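Local coordinates for formate oxidase (Aspergillus oryzae, PDB 5ZU2), which acts as a formate oxidase of the GMC oxidoreductase family, holding an FAD that the native enzyme converts to 8-formyl-FAD, at residues A[101-106]-A[554-559]; A[512-517]-A[542-547]. The protein carries 1 engineered substitution. All coordinates share one frame; numbering follows the deposited sequence.

In the fold
Both contacts are buried, their centres about 14 Å apart, and both touch FAD, but at different parts of it. Contact 1 sets the loop after strand 100-101 against the first turn of helix 555-572, at the pyrimidine end of the flavin and along the ribityl chain; it is held by aromatic and amide packing and by bridging waters. Contact 2 lies slightly farther from the centre of the chain, still buried, between two loops flanking strand 538-540, close to the FAD phosphates, and relies on direct main-chain hydrogen bonds. Along the chain it is nested within the loop closed by contact 1. The two meet where I554, S557 and V558 pack on T512, A543 and I546.

Contact 1 of 2, residues A[101-106]-A[554-559]. With FAD (flavin-adenine dinucleotide), chain D.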
ATOM      1  N   TRP A 101       9.775  -1.045  -0.720  1.00 27.52           N
ATOM      2  CA  TRP A 101       9.716  -2.309   0.008  1.00 24.24           C
ATOM      3  C   TRP A 101      10.329  -2.085   1.377  1.00 25.12           C
ATOM      4  O   TRP A 101      11.557  -1.989   1.494  1.00 25.99           O
ATOM      5  CB  TRP A 101      10.456  -3.402  -0.756  1.00 27.59           C
ATOM      6  CG  TRP A 101      10.425  -4.760  -0.101  1.00 31.90           C
ATOM      7  CD1 TRP A 101      11.321  -5.258   0.805  1.00 24.16           C
ATOM      8  CD2 TRP A 101       9.456  -5.796  -0.316  1.00 29.73           C
ATOM      9  NE1 TRP A 101      10.960  -6.528   1.171  1.00 27.01           N
ATOM     10  CE2 TRP A 101       9.823  -6.883   0.501  1.00 26.57           C
ATOM     11  CE3 TRP A 101       8.306  -5.898  -1.102  1.00 26.48           C
ATOM     12  CZ2 TRP A 101       9.090  -8.056   0.546  1.00 28.97           C
ATOM     13  CZ3 TRP A 101       7.582  -7.060  -1.058  1.00 26.39           C
ATOM     14  CH2 TRP A 101       7.971  -8.128  -0.240  1.00 26.60           C
ATOM     15  N   VAL A 102       9.481  -2.007   2.400  1.00 21.99           N
ATOM     16  CA  VAL A 102       9.909  -1.648   3.748  1.00 23.79           C
ATOM     17  C   VAL A 102       8.912  -2.250   4.740  1.00 27.84           C
ATOM     18  O   VAL A 102       7.698  -2.079   4.579  1.00 25.77           O
ATOM     19  CB  VAL A 102      10.031  -0.118   3.886  1.00 22.72           C
ATOM     20  CG1 VAL A 102       8.774   0.565   3.346  1.00 21.64           C
ATOM     21  CG2 VAL A 102      10.280   0.285   5.340  1.00 23.93           C
ATOM     22  N   PRO A 103       9.357  -2.998   5.740  1.00 22.90           N
ATOM     23  CA  PRO A 103       8.395  -3.696   6.605  1.00 26.72           C
ATOM     24  C   PRO A 103       7.677  -2.815   7.611  1.00 26.44           C
ATOM     25  O   PRO A 103       6.455  -2.911   7.755  1.00 27.61           O
ATOM     26  CB  PRO A 103       9.259  -4.740   7.326  1.00 29.25           C
ATOM     27  CG  PRO A 103      10.659  -4.165   7.312  1.00 29.04           C
ATOM     28  CD  PRO A 103      10.758  -3.256   6.110  1.00 26.11           C
ATOM     29  N   GLY A 104       8.418  -1.980   8.333  1.00 23.58           N
ATOM     30  CA  GLY A 104       7.866  -1.258   9.451  1.00 21.10           C
ATOM     31  C   GLY A 104       8.594  -1.560  10.747  1.00 25.12           C
ATOM     32  O   GLY A 104       9.613  -2.254  10.788  1.00 26.13           O
ATOM     33  N   HIS A 105       8.038  -1.038  11.829  1.00 21.12           N
ATOM     34  CA  HIS A 105       8.741  -0.945  13.096  1.00 27.54           C
ATOM     35  C   HIS A 105       8.312  -2.069  14.043  1.00 27.08           C
ATOM     36  O   HIS A 105       7.135  -2.426  14.107  1.00 25.36           O
ATOM     37  CB  HIS A 105       8.474   0.430  13.709  1.00 25.61           C
ATOM     38  CG  HIS A 105       9.376   0.770  14.845  1.00 25.67           C
ATOM     39  ND1 HIS A 105       9.237   0.211  16.096  1.00 26.86           N
ATOM     40  CD2 HIS A 105      10.443   1.603  14.915  1.00 25.59           C
ATOM     41  CE1 HIS A 105      10.165   0.706  16.898  1.00 24.19           C
ATOM     42  NE2 HIS A 105      10.912   1.548  16.204  1.00 25.49           N
ATOM     43  N   LYS A 106       9.283  -2.634  14.764  1.00 26.21           N
ATOM     44  CA  LYS A 106       9.016  -3.799  15.607  1.00 26.69           C
ATOM     45  C   LYS A 106       7.979  -3.486  16.689  1.00 27.61           C
ATOM     46  O   LYS A 106       7.079  -4.292  16.956  1.00 29.06           O
ATOM     47  CB  LYS A 106      10.329  -4.306  16.209  1.00 27.84           C
ATOM     48  CG  LYS A 106      10.218  -5.350  17.329  1.00 29.72           C
ATOM     49  CD  LYS A 106      11.634  -5.810  17.763  1.00 28.47           C
ATOM     50  CE  LYS A 106      11.654  -6.666  19.057  1.00 29.00           C
ATOM     51  NZ  LYS A 106      10.385  -6.607  19.818  1.00 22.69           N
ATOM     52  N   ILE A 554       3.182  -0.140   2.679  1.00 25.35           N
ATOM     53  CA  ILE A 554       2.632  -1.323   3.348  1.00 24.95           C
ATOM     54  C   ILE A 554       2.736  -2.604   2.538  1.00 25.07           C
ATOM     55  O   ILE A 554       2.391  -3.676   3.071  1.00 24.55           O
ATOM     56  CB  ILE A 554       1.162  -1.106   3.754  1.00 25.96           C
ATOM     57  CG1 ILE A 554       0.285  -0.999   2.500  1.00 25.59           C
ATOM     58  CG2 ILE A 554       1.002   0.113   4.645  1.00 25.40           C
ATOM     59  CD1 ILE A 554      -1.188  -1.106   2.810  1.00 27.55           C
ATOM     60  N   GLN A 555       3.200  -2.556   1.287  1.00 22.23           N
ATOM     61  CA  GLN A 555       3.144  -3.758   0.456  1.00 25.36           C
ATOM     62  C   GLN A 555       3.921  -4.921   1.067  1.00 25.55           C
ATOM     63  O   GLN A 555       3.521  -6.081   0.912  1.00 26.14           O
ATOM     64  CB  GLN A 555       3.636  -3.463  -0.965  1.00 23.57           C
ATOM     65  CG  GLN A 555       5.123  -3.623  -1.218  1.00 25.44           C
ATOM     66  CD  GLN A 555       5.490  -3.447  -2.706  1.00 24.76           C
ATOM     67  OE1 GLN A 555       4.868  -4.028  -3.590  1.00 22.18           O
ATOM     68  NE2 GLN A 555       6.504  -2.655  -2.967  1.00 21.80           N
ATOM     69  N   ASN A 556       5.004  -4.636   1.787  1.00 26.50           N
ATOM     70  CA  ASN A 556       5.785  -5.697   2.414  1.00 23.54           C
ATOM     71  C   ASN A 556       4.933  -6.458   3.434  1.00 24.67           C
ATOM     72  O   ASN A 556       4.889  -7.696   3.420  1.00 26.02           O
ATOM     73  CB  ASN A 556       7.028  -5.063   3.060  1.00 28.52           C
ATOM     74  CG  ASN A 556       8.034  -6.077   3.582  1.00 26.23           C
ATOM     75  OD1 ASN A 556       8.956  -5.715   4.312  1.00 27.10           O
ATOM     76  ND2 ASN A 556       7.865  -7.337   3.222  1.00 24.31           N
ATOM     77  N   SER A 557       4.206  -5.736   4.300  1.00 20.30           N
ATOM     78  CA  SER A 557       3.315  -6.417   5.246  1.00 22.89           C
ATOM     79  C   SER A 557       2.165  -7.148   4.543  1.00 26.95           C
ATOM     80  O   SER A 557       1.708  -8.187   5.031  1.00 25.98           O
ATOM     81  CB  SER A 557       2.762  -5.436   6.280  1.00 21.08           C
ATOM     82  OG  SER A 557       1.816  -4.549   5.717  1.00 25.51           O
ATOM     83  N   VAL A 558       1.701  -6.654   3.392  1.00 21.99           N
ATOM     84  CA  VAL A 558       0.600  -7.325   2.715  1.00 23.68           C
ATOM     85  C   VAL A 558       1.049  -8.689   2.184  1.00 23.41           C
ATOM     86  O   VAL A 558       0.348  -9.694   2.345  1.00 24.24           O
ATOM     87  CB  VAL A 558       0.013  -6.430   1.605  1.00 25.22           C
ATOM     88  CG1 VAL A 558      -0.964  -7.226   0.762  1.00 23.86           C
ATOM     89  CG2 VAL A 558      -0.680  -5.205   2.205  1.00 23.67           C
ATOM     90  N   TYR A 559       2.211  -8.744   1.531  1.00 24.13           N
ATOM     91  CA  TYR A 559       2.786 -10.032   1.132  1.00 25.07           C
ATOM     92  C   TYR A 559       2.959 -10.960   2.330  1.00 26.25           C
ATOM     93  O   TYR A 559       2.647 -12.152   2.254  1.00 26.66           O
ATOM     94  CB  TYR A 559       4.128  -9.825   0.430  1.00 24.59           C
ATOM     95  CG  TYR A 559       4.052  -9.451  -1.045  1.00 26.21           C
ATOM     96  CD1 TYR A 559       3.782 -10.405  -2.024  1.00 24.49           C
ATOM     97  CD2 TYR A 559       4.238  -8.128  -1.455  1.00 23.30           C
ATOM     98  CE1 TYR A 559       3.722 -10.046  -3.391  1.00 24.89           C
ATOM     99  CE2 TYR A 559       4.188  -7.765  -2.803  1.00 19.91           C
ATOM    100  CZ  TYR A 559       3.932  -8.723  -3.765  1.00 25.90           C
ATOM    101  OH  TYR A 559       3.889  -8.346  -5.090  1.00 26.51           O
TER
HETATM  102  PA  FAD D 601      -4.874  -5.598  -4.141  1.00 21.76           P
HETATM  103  O1A FAD D 601      -5.459  -4.334  -4.584  1.00 23.41           O
HETATM  104  O2A FAD D 601      -3.402  -5.772  -4.487  1.00 21.07           O
HETATM  105  O5B FAD D 601      -5.677  -6.880  -4.748  1.00 27.44           O
HETATM  106  C5B FAD D 601      -7.117  -6.894  -4.872  1.00 24.34           C
HETATM  107  C4B FAD D 601      -7.452  -7.652  -6.135  1.00 23.55           C
HETATM  108  O4B FAD D 601      -8.850  -8.032  -6.134  1.00 23.24           O
HETATM  109  C3B FAD D 601      -7.209  -6.891  -7.441  1.00 20.85           C
HETATM  110  O3B FAD D 601      -6.586  -7.708  -8.427  1.00 25.49           O
HETATM  111  C2B FAD D 601      -8.622  -6.520  -7.889  1.00 25.08           C
HETATM  112  O2B FAD D 601      -8.754  -6.341  -9.303  1.00 24.82           O
HETATM  113  C1B FAD D 601      -9.406  -7.730  -7.391  1.00 20.84           C
HETATM  114  N9A FAD D 601     -10.830  -7.464  -7.219  1.00 23.54           N
HETATM  115  C8A FAD D 601     -11.366  -6.478  -6.439  1.00 23.89           C
HETATM  116  N7A FAD D 601     -12.675  -6.441  -6.448  1.00 24.78           N
HETATM  117  C5A FAD D 601     -13.029  -7.454  -7.320  1.00 23.54           C
HETATM  118  C6A FAD D 601     -14.280  -7.923  -7.766  1.00 28.16           C
HETATM  119  N6A FAD D 601     -15.446  -7.393  -7.380  1.00 26.41           N
HETATM  120  N1A FAD D 601     -14.289  -8.972  -8.625  1.00 21.43           N
HETATM  121  C2A FAD D 601     -13.122  -9.493  -9.007  1.00 21.54           C
HETATM  122  N3A FAD D 601     -11.883  -9.130  -8.661  1.00 22.32           N
HETATM  123  C4A FAD D 601     -11.903  -8.095  -7.810  1.00 24.59           C
HETATM  124  N1  FAD D 601       2.826  -0.110  -1.008  1.00 26.56           N
HETATM  125  C2  FAD D 601       4.152  -0.089  -0.685  1.00 33.87           C
HETATM  126  O2  FAD D 601       4.614  -0.822   0.202  1.00 35.35           O
HETATM  127  N3  FAD D 601       5.019   0.774  -1.371  1.00 34.80           N
HETATM  128  C4  FAD D 601       4.662   1.661  -2.386  1.00 36.53           C
HETATM  129  O4  FAD D 601       5.510   2.388  -2.911  1.00 32.52           O
HETATM  130  C4X FAD D 601       3.241   1.617  -2.718  1.00 36.41           C
HETATM  131  N5  FAD D 601       2.802   2.419  -3.661  1.00 32.17           N
HETATM  132  C5X FAD D 601       1.458   2.379  -3.976  1.00 32.44           C
HETATM  133  C6  FAD D 601       0.989   3.210  -4.999  1.00 32.48           C
HETATM  134  C7  FAD D 601      -0.350   3.203  -5.372  1.00 34.66           C
HETATM  135  C7M FAD D 601      -0.819   4.124  -6.475  1.00 29.39           C
HETATM  136  C8  FAD D 601      -1.243   2.335  -4.714  1.00 34.77           C
HETATM  137  C8M FAD D 601      -2.696   2.296  -5.092  1.00 29.07           C
HETATM  138  C9  FAD D 601      -0.776   1.494  -3.702  1.00 33.28           C
HETATM  139  C9A FAD D 601       0.565   1.508  -3.327  1.00 31.31           C
HETATM  140  N10 FAD D 601       1.083   0.656  -2.321  1.00 33.49           N
HETATM  141  C10 FAD D 601       2.408   0.694  -1.982  1.00 32.65           C
HETATM  142  C1' FAD D 601       0.205  -0.222  -1.547  1.00 29.79           C
HETATM  143  C2' FAD D 601       0.225  -1.676  -1.976  1.00 22.63           C
HETATM  144  O2' FAD D 601       0.376  -1.771  -3.390  1.00 24.95           O
HETATM  145  C3' FAD D 601      -1.110  -2.300  -1.570  1.00 36.20           C
HETATM  146  O3' FAD D 601      -1.417  -1.983  -0.215  1.00 32.10           O
HETATM  147  C4' FAD D 601      -1.226  -3.810  -1.756  1.00 30.47           C
HETATM  148  O4' FAD D 601      -0.864  -4.132  -3.102  1.00 24.37           O
HETATM  149  C5' FAD D 601      -2.620  -4.263  -1.379  1.00 23.14           C
HETATM  150  O5' FAD D 601      -2.739  -5.675  -1.640  1.00 27.97           O
HETATM  151  P   FAD D 601      -4.108  -6.424  -1.497  1.00 23.70           P
HETATM  152  O1P FAD D 601      -3.808  -7.851  -1.961  1.00 26.42           O
HETATM  153  O2P FAD D 601      -4.629  -6.149  -0.117  1.00 21.04           O
HETATM  154  O3P FAD D 601      -5.045  -5.735  -2.572  1.00 25.14           O
HETATM  155  O   HOH W   1       6.436  -2.092   1.667  1.00 22.66           O
HETATM  156  O   HOH W   2       4.785  -3.133   5.145  1.00 26.73           O
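The six-membered ring of W101 lies under N556, whose amide covers one face with ND2 2.9 Å above the ring plane and offset toward the rim. The amide is tilted only 31° from the ring, so it overlies the indole rather than standing on it. N556 CA adds a CH-pi contact, 4.2 Å from the centroid of that ring. The CG of N556 is anti to its backbone N (chi1 -172°), which carries the amide across the indole; ND2 finds its hydrogen-bond acceptor in L129 O, beyond the two segments. N556 OD1 rests against the proline ring, 3.2 Å from P103 CB. At its edge the indole meets Y559, with W101 CZ3 3.5 Å from Y559 CD2 and the planes 48° apart. Q555 CG touches W101 CE3 obliquely, while the amide of Q555 is tied to N97, T100 and T202.

Between the backbones the link is made by water. Water 1 accepts from V102 N and from N556 N, 2.9 Å away, and probably donates to FAD O2 at 2.7 Å. Water 2 accepts from S557 N and probably donates to P103 O. Both therefore take amide protons from the first turn of helix 555-572. I554 O accepts from both V558 N and S557 OG, the hydroxyl bond lying in the carbonyl plane on a lone pair. Q555 N also points at FAD O2, in a hydrogen bond whose 2.5 Å length is very short and should be read with caution.

A helix N-terminus thus faces the C2 carbonyl of the flavin. Its amides and the ordered water would be expected to stabilise negative charge on the N1-C2 side of the isoalloxazine, and so probably assist flavin reduction, as is usual in flavoprotein oxidases.

Contact 2 of 2, residues A[512-517]-A[542-547]; sequences TGTARL and DASVIP. With FAD (flavin-adenine dinucleotide), chain D.
G513, A515 and L517 each give a backbone N-H to the 542-547 loop: G513 N to A543 O, A515 N to S544 O at 2.8 Å and L517 N to V545 O. The last is the straightest (168°), whereas A515 N comes from 42° above the carbonyl plane of S544. CA-H...O contacts add to these: T512 CA on A543 O and G513 CA on I546 O. Water 3 joins T512 OG1 to I546 O, donating to both; T512 OG1 also hydrogen-bonds M305 O. T514 OG1, hydrogen-bonded to V268 O, lies beside S544 CB.

Within the loop D542 forms an Asx turn. Its OD1 accepts from S544 N and, on the syn lone pair, from S544 OG at 2.6 Å, while OD2 is held by T271 and G267. This turn follows strand 538-540, the edge strand of the parallel sheet in the FAD-binding domain, and A543 N, within it, donates to FAD O2P, 2.7 Å away, almost in line.

Apolar contacts lie toward both ends of 512-517. T512 CB meets I546 CG2 at 4.0 Å. L517 CG sits between the backbone N and the carbonyl carbon (chi1 70°), turning CD2 onto P547 CD at 3.8 Å, with F115 covering both residues.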
ATOM      1  N   THR A 512      -5.961   0.117   4.852  1.00 22.99           N
ATOM      2  CA  THR A 512      -5.942  -1.129   5.619  1.00 20.84           C
ATOM      3  C   THR A 512      -7.185  -1.234   6.503  1.00 20.27           C
ATOM      4  O   THR A 512      -7.915  -0.261   6.702  1.00 21.27           O
ATOM      5  CB  THR A 512      -4.710  -1.218   6.537  1.00 24.42           C
ATOM      6  OG1 THR A 512      -4.869  -0.268   7.612  1.00 22.05           O
ATOM      7  CG2 THR A 512      -3.395  -0.972   5.800  1.00 22.06           C
ATOM      8  N   GLY A 513      -7.412  -2.442   7.039  1.00 18.06           N
ATOM      9  CA  GLY A 513      -8.105  -2.623   8.298  1.00 19.30           C
ATOM     10  C   GLY A 513      -9.588  -2.949   8.264  1.00 23.40           C
ATOM     11  O   GLY A 513     -10.180  -3.123   9.336  1.00 23.56           O
ATOM     12  N   THR A 514     -10.186  -3.133   7.084  1.00 27.99           N
ATOM     13  CA  THR A 514     -11.640  -3.194   6.971  1.00 22.67           C
ATOM     14  C   THR A 514     -12.229  -4.570   7.240  1.00 23.57           C
ATOM     15  O   THR A 514     -13.465  -4.695   7.227  1.00 23.69           O
ATOM     16  CB  THR A 514     -12.078  -2.746   5.581  1.00 22.50           C
ATOM     17  OG1 THR A 514     -11.291  -3.444   4.595  1.00 21.03           O
ATOM     18  CG2 THR A 514     -11.941  -1.238   5.435  1.00 16.95           C
ATOM     19  N   ALA A 515     -11.401  -5.599   7.410  1.00 19.13           N
ATOM     20  CA  ALA A 515     -11.851  -6.929   7.848  1.00 21.18           C
ATOM     21  C   ALA A 515     -10.852  -7.503   8.854  1.00 23.49           C
ATOM     22  O   ALA A 515     -10.332  -8.604   8.678  1.00 27.20           O
ATOM     23  CB  ALA A 515     -12.075  -7.881   6.673  1.00 20.00           C
ATOM     24  N   ARG A 516     -10.528  -6.737   9.896  1.00 20.42           N
ATOM     25  CA  ARG A 516      -9.273  -6.924  10.607  1.00 21.65           C
ATOM     26  C   ARG A 516      -9.217  -8.222  11.411  1.00 28.38           C
ATOM     27  O   ARG A 516     -10.232  -8.765  11.861  1.00 24.94           O
ATOM     28  CB  ARG A 516      -8.999  -5.745  11.528  1.00 21.41           C
ATOM     29  CG  ARG A 516      -9.887  -5.679  12.732  1.00 24.05           C
ATOM     30  CD  ARG A 516      -9.636  -4.377  13.499  1.00 18.87           C
ATOM     31  NE  ARG A 516     -10.450  -4.316  14.702  1.00 23.75           N
ATOM     32  CZ  ARG A 516     -10.516  -3.261  15.504  1.00 21.69           C
ATOM     33  NH1 ARG A 516      -9.815  -2.179  15.221  1.00 15.31           N
ATOM     34  NH2 ARG A 516     -11.313  -3.287  16.567  1.00 18.16           N
ATOM     35  N   LEU A 517      -7.990  -8.711  11.590  1.00 25.59           N
ATOM     36  CA  LEU A 517      -7.788  -9.889  12.406  1.00 28.91           C
ATOM     37  C   LEU A 517      -7.976  -9.534  13.873  1.00 28.40           C
ATOM     38  O   LEU A 517      -7.811  -8.378  14.281  1.00 27.81           O
ATOM     39  CB  LEU A 517      -6.414 -10.501  12.139  1.00 34.26           C
ATOM     40  CG  LEU A 517      -5.185  -9.756  12.612  1.00 30.24           C
ATOM     41  CD1 LEU A 517      -4.808 -10.397  13.879  1.00 28.39           C
ATOM     42  CD2 LEU A 517      -4.057  -9.902  11.602  0.89 25.82           C
ATOM     43  N   ASP A 542      -5.541 -10.165   2.663  1.00 25.43           N
ATOM     44  CA  ASP A 542      -5.198  -8.913   1.977  1.00 22.19           C
ATOM     45  C   ASP A 542      -5.025  -7.819   3.042  1.00 21.97           C
ATOM     46  O   ASP A 542      -5.035  -8.087   4.253  1.00 21.94           O
ATOM     47  CB  ASP A 542      -6.226  -8.538   0.892  1.00 20.06           C
ATOM     48  CG  ASP A 542      -7.656  -8.390   1.424  1.00 24.34           C
ATOM     49  OD1 ASP A 542      -7.830  -7.883   2.556  1.00 25.76           O
ATOM     50  OD2 ASP A 542      -8.622  -8.742   0.684  1.00 23.26           O
ATOM     51  N   ALA A 543      -4.846  -6.579   2.585  1.00 18.97           N
ATOM     52  CA  ALA A 543      -4.599  -5.473   3.497  1.00 23.52           C
ATOM     53  C   ALA A 543      -5.750  -5.240   4.471  1.00 19.98           C
ATOM     54  O   ALA A 543      -5.567  -4.509   5.443  1.00 16.84           O
ATOM     55  CB  ALA A 543      -4.309  -4.193   2.700  1.00 18.50           C
ATOM     56  N   SER A 544      -6.929  -5.812   4.239  1.00 19.09           N
ATOM     57  CA  SER A 544      -8.024  -5.503   5.154  1.00 20.02           C
ATOM     58  C   SER A 544      -7.896  -6.216   6.489  1.00 23.12           C
ATOM     59  O   SER A 544      -8.594  -5.829   7.436  1.00 18.44           O
ATOM     60  CB  SER A 544      -9.373  -5.856   4.538  1.00 20.00           C
ATOM     61  OG  SER A 544      -9.496  -7.255   4.398  1.00 25.40           O
ATOM     62  N   VAL A 545      -7.012  -7.220   6.598  1.00 20.73           N
ATOM     63  CA  VAL A 545      -6.864  -7.906   7.871  1.00 18.06           C
ATOM     64  C   VAL A 545      -5.920  -7.172   8.792  1.00 23.46           C
ATOM     65  O   VAL A 545      -5.918  -7.451  10.001  1.00 24.64           O
ATOM     66  CB  VAL A 545      -6.363  -9.356   7.724  1.00 22.68           C
ATOM     67  CG1 VAL A 545      -7.163 -10.085   6.705  1.00 20.62           C
ATOM     68  CG2 VAL A 545      -4.877  -9.399   7.391  1.00 22.67           C
ATOM     69  N   ILE A 546      -5.124  -6.247   8.256  1.00 25.04           N
ATOM     70  CA  ILE A 546      -4.084  -5.528   9.002  1.00 24.66           C
ATOM     71  C   ILE A 546      -4.702  -4.728  10.144  1.00 22.56           C
ATOM     72  O   ILE A 546      -5.464  -3.786   9.903  1.00 21.76           O
ATOM     73  CB  ILE A 546      -3.269  -4.622   8.069  1.00 19.15           C
ATOM     74  CG1 ILE A 546      -2.388  -5.485   7.165  1.00 21.98           C
ATOM     75  CG2 ILE A 546      -2.491  -3.601   8.855  1.00 21.22           C
ATOM     76  CD1 ILE A 546      -1.591  -4.684   6.155  1.00 22.62           C
ATOM     77  N   PRO A 547      -4.405  -5.055  11.389  1.00 24.34           N
ATOM     78  CA  PRO A 547      -5.117  -4.396  12.495  1.00 22.24           C
ATOM     79  C   PRO A 547      -4.507  -3.079  12.977  1.00 22.61           C
ATOM     80  O   PRO A 547      -5.209  -2.297  13.624  1.00 20.61           O
ATOM     81  CB  PRO A 547      -5.084  -5.465  13.595  1.00 19.82           C
ATOM     82  CG  PRO A 547      -3.779  -6.176  13.340  1.00 20.18           C
ATOM     83  CD  PRO A 547      -3.569  -6.185  11.849  1.00 17.30           C
TER
HETATM   84  PA  FAD D 601      -4.874  -5.598  -4.141  1.00 21.76           P
HETATM   85  O1A FAD D 601      -5.459  -4.334  -4.584  1.00 23.41           O
HETATM   86  O2A FAD D 601      -3.402  -5.772  -4.487  1.00 21.07           O
HETATM   87  O5B FAD D 601      -5.677  -6.880  -4.748  1.00 27.44           O
HETATM   88  C5B FAD D 601      -7.117  -6.894  -4.872  1.00 24.34           C
HETATM   89  C4B FAD D 601      -7.452  -7.652  -6.135  1.00 23.55           C
HETATM   90  O4B FAD D 601      -8.850  -8.032  -6.134  1.00 23.24           O
HETATM   91  C3B FAD D 601      -7.209  -6.891  -7.441  1.00 20.85           C
HETATM   92  O3B FAD D 601      -6.586  -7.708  -8.427  1.00 25.49           O
HETATM   93  C2B FAD D 601      -8.622  -6.520  -7.889  1.00 25.08           C
HETATM   94  O2B FAD D 601      -8.754  -6.341  -9.303  1.00 24.82           O
HETATM   95  C1B FAD D 601      -9.406  -7.730  -7.391  1.00 20.84           C
HETATM   96  N9A FAD D 601     -10.830  -7.464  -7.219  1.00 23.54           N
HETATM   97  C8A FAD D 601     -11.366  -6.478  -6.439  1.00 23.89           C
HETATM   98  N7A FAD D 601     -12.675  -6.441  -6.448  1.00 24.78           N
HETATM   99  C5A FAD D 601     -13.029  -7.454  -7.320  1.00 23.54           C
HETATM  100  C6A FAD D 601     -14.280  -7.923  -7.766  1.00 28.16           C
HETATM  101  N6A FAD D 601     -15.446  -7.393  -7.380  1.00 26.41           N
HETATM  102  N1A FAD D 601     -14.289  -8.972  -8.625  1.00 21.43           N
HETATM  103  C2A FAD D 601     -13.122  -9.493  -9.007  1.00 21.54           C
HETATM  104  N3A FAD D 601     -11.883  -9.130  -8.661  1.00 22.32           N
HETATM  105  C4A FAD D 601     -11.903  -8.095  -7.810  1.00 24.59           C
HETATM  106  N1  FAD D 601       2.826  -0.110  -1.008  1.00 26.56           N
HETATM  107  C2  FAD D 601       4.152  -0.089  -0.685  1.00 33.87           C
HETATM  108  O2  FAD D 601       4.614  -0.822   0.202  1.00 35.35           O
HETATM  109  N3  FAD D 601       5.019   0.774  -1.371  1.00 34.80           N
HETATM  110  C4  FAD D 601       4.662   1.661  -2.386  1.00 36.53           C
HETATM  111  O4  FAD D 601       5.510   2.388  -2.911  1.00 32.52           O
HETATM  112  C4X FAD D 601       3.241   1.617  -2.718  1.00 36.41           C
HETATM  113  N5  FAD D 601       2.802   2.419  -3.661  1.00 32.17           N
HETATM  114  C5X FAD D 601       1.458   2.379  -3.976  1.00 32.44           C
HETATM  115  C6  FAD D 601       0.989   3.210  -4.999  1.00 32.48           C
HETATM  116  C7  FAD D 601      -0.350   3.203  -5.372  1.00 34.66           C
HETATM  117  C7M FAD D 601      -0.819   4.124  -6.475  1.00 29.39           C
HETATM  118  C8  FAD D 601      -1.243   2.335  -4.714  1.00 34.77           C
HETATM  119  C8M FAD D 601      -2.696   2.296  -5.092  1.00 29.07           C
HETATM  120  C9  FAD D 601      -0.776   1.494  -3.702  1.00 33.28           C
HETATM  121  C9A FAD D 601       0.565   1.508  -3.327  1.00 31.31           C
HETATM  122  N10 FAD D 601       1.083   0.656  -2.321  1.00 33.49           N
HETATM  123  C10 FAD D 601       2.408   0.694  -1.982  1.00 32.65           C
HETATM  124  C1' FAD D 601       0.205  -0.222  -1.547  1.00 29.79           C
HETATM  125  C2' FAD D 601       0.225  -1.676  -1.976  1.00 22.63           C
HETATM  126  O2' FAD D 601       0.376  -1.771  -3.390  1.00 24.95           O
HETATM  127  C3' FAD D 601      -1.110  -2.300  -1.570  1.00 36.20           C
HETATM  128  O3' FAD D 601      -1.417  -1.983  -0.215  1.00 32.10           O
HETATM  129  C4' FAD D 601      -1.226  -3.810  -1.756  1.00 30.47           C
HETATM  130  O4' FAD D 601      -0.864  -4.132  -3.102  1.00 24.37           O
HETATM  131  C5' FAD D 601      -2.620  -4.263  -1.379  1.00 23.14           C
HETATM  132  O5' FAD D 601      -2.739  -5.675  -1.640  1.00 27.97           O
HETATM  133  P   FAD D 601      -4.108  -6.424  -1.497  1.00 23.70           P
HETATM  134  O1P FAD D 601      -3.808  -7.851  -1.961  1.00 26.42           O
HETATM  135  O2P FAD D 601      -4.629  -6.149  -0.117  1.00 21.04           O
HETATM  136  O3P FAD D 601      -5.045  -5.735  -2.572  1.00 25.14           O
HETATM  137  O   HOH W   3      -5.546  -1.062  10.093  1.00 23.30           O